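Local atomic coordinates of phosphodiesterase (Candida albicans, PDB entry 6CPU), a protein that belongs to the cyclic nucleotide phosphodiesterase family of the HD superfamily, largely helical proteins with a metal site, here holding zinc and magnesium ions. Residues A[129-132]-A[133-136]. Sequence-based numbering, arbitrary orientation.
Sequences SRVG and NWTG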
loop_
_atom_site.group_PDB
_atom_site.type_symbol
_atom_site.label_atom_id
_atom_site.label_comp_id
_atom_site.label_asym_id
_atom_site.label_seq_id
_atom_site.Cartn_x
_atom_site.Cartn_y
_atom_site.Cartn_z
ATOM N N SER A 129 5.734 0.097 20.222
ATOM C CA SER A 129 4.935 1.206 20.760
ATOM C C SER A 129 4.058 1.834 19.656
ATOM O O SER A 129 2.873 2.119 19.873
ATOM C CB SER A 129 5.852 2.273 21.345
ATOM O OG SER A 129 5.143 3.311 21.998
ATOM N N ARG A 130 4.663 2.060 18.499
ATOM C CA ARG A 130 3.959 2.711 17.373
ATOM C C ARG A 130 2.745 1.905 16.904
ATOM O O ARG A 130 1.661 2.460 16.678
ATOM C CB ARG A 130 4.896 2.949 16.206
ATOM C CG ARG A 130 5.894 4.068 16.412
ATOM C CD ARG A 130 6.574 4.488 15.117
ATOM N NE ARG A 130 7.362 3.445 14.467
ATOM C CZ ARG A 130 8.611 3.106 14.785
ATOM N NH1 ARG A 130 9.246 3.677 15.803
ATOM N NH2 ARG A 130 9.215 2.153 14.077
ATOM N N VAL A 131 2.916 0.596 16.760
ATOM C CA VAL A 131 1.836 -0.273 16.320
ATOM C C VAL A 131 0.722 -0.286 17.373
ATOM O O VAL A 131 -0.452 -0.264 17.033
ATOM C CB VAL A 131 2.342 -1.701 15.991
ATOM C CG1 VAL A 131 1.180 -2.617 15.638
ATOM C CG2 VAL A 131 3.369 -1.671 14.860
ATOM N N GLY A 132 1.091 -0.331 18.648
ATOM C CA GLY A 132 0.098 -0.256 19.718
ATOM C C GLY A 132 -0.704 1.044 19.681
ATOM O O GLY A 132 -1.914 1.029 19.931
ATOM N N ASN A 133 -0.032 2.150 19.381
ATOM C CA ASN A 133 -0.702 3.458 19.270
ATOM C C ASN A 133 -1.752 3.398 18.156
ATOM O O ASN A 133 -2.917 3.771 18.373
ATOM C CB ASN A 133 0.260 4.591 18.911
ATOM C CG ASN A 133 1.310 4.896 19.978
ATOM O OD1 ASN A 133 1.100 4.750 21.185
ATOM N ND2 ASN A 133 2.452 5.398 19.508
ATOM N N TRP A 134 -1.329 2.968 16.970
ATOM C CA TRP A 134 -2.205 2.984 15.784
ATOM C C TRP A 134 -3.431 2.109 16.004
ATOM O O TRP A 134 -4.534 2.484 15.615
ATOM C CB TRP A 134 -1.483 2.492 14.538
ATOM C CG TRP A 134 -0.308 3.303 14.135
ATOM C CD1 TRP A 134 -0.151 4.655 14.248
ATOM C CD2 TRP A 134 0.853 2.814 13.486
ATOM N NE1 TRP A 134 1.081 5.035 13.737
ATOM C CE2 TRP A 134 1.712 3.920 13.261
ATOM C CE3 TRP A 134 1.269 1.542 13.092
ATOM C CZ2 TRP A 134 2.950 3.786 12.642
ATOM C CZ3 TRP A 134 2.518 1.412 12.496
ATOM C CH2 TRP A 134 3.337 2.526 12.284
ATOM N N THR A 135 -3.225 0.931 16.603
ATOM C CA THR A 135 -4.292 -0.054 16.748
ATOM C C THR A 135 -5.136 0.159 18.012
ATOM O O THR A 135 -6.144 -0.528 18.188
ATOM C CB THR A 135 -3.724 -1.487 16.813
ATOM O OG1 THR A 135 -2.770 -1.543 17.880
ATOM C CG2 THR A 135 -3.071 -1.891 15.509
ATOM N N GLY A 136 -4.720 1.063 18.899
ATOM C CA GLY A 136 -5.453 1.321 20.141
ATOM C C GLY A 136 -5.387 0.184 21.148
ATOM O O GLY A 136 -6.303 0.003 21.960
HETATM O O HOH W 1 2.038 2.459 22.709
HETATM O O HOH W 2 2.473 5.363 16.404
#
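V131 O takes two bonds from T135, and this fork marks the last turn of helix 127-135. The backbone N of T135 donates at 3.0 Å to V131 O, while T135 OG1 donates to the same V131 O at 2.8 Å from the opposite face of the carbonyl plane. The hydroxyl gets there because OG1 is flanked by both backbone neighbours of CA (chi1 56°), folding back over the preceding turn; T137 OG1 is its further partner. Two more i to i+4 backbone bonds precede it directly: N133 N to S129 O, and the straighter W134 N to R130 O, with an N-H...O angle of 164°.

Water extends this polar network. One molecule donates to N133 OD1 at 2.9 Å and, at a longer 3.3 Å, to S129 OG; a second donates a hydrogen bond to R130 O and accepts from N133 ND2. Both S129 OG and N133 ND2 also bond L123 O.

The indole of W134, lying back along the helix, meets three kinds of neighbour. R130 O stands 3.2 Å above one face, off-centre over the ring; V131 CG2 makes apolar contact with CZ3 of W134 at 4.0 Å; and K268 adds a cation-pi contact.

The R130 guanidinium is held inside the protein by salt bridges to D41 and D505 and a hydrogen bond to L124 O. At G136 the backbone takes positive phi (70°) and leaves the helix; G136 N bonds N133 O at 3.3 Å, and with two bonds back into the last turn the chain closes the helix as a Schellman motif.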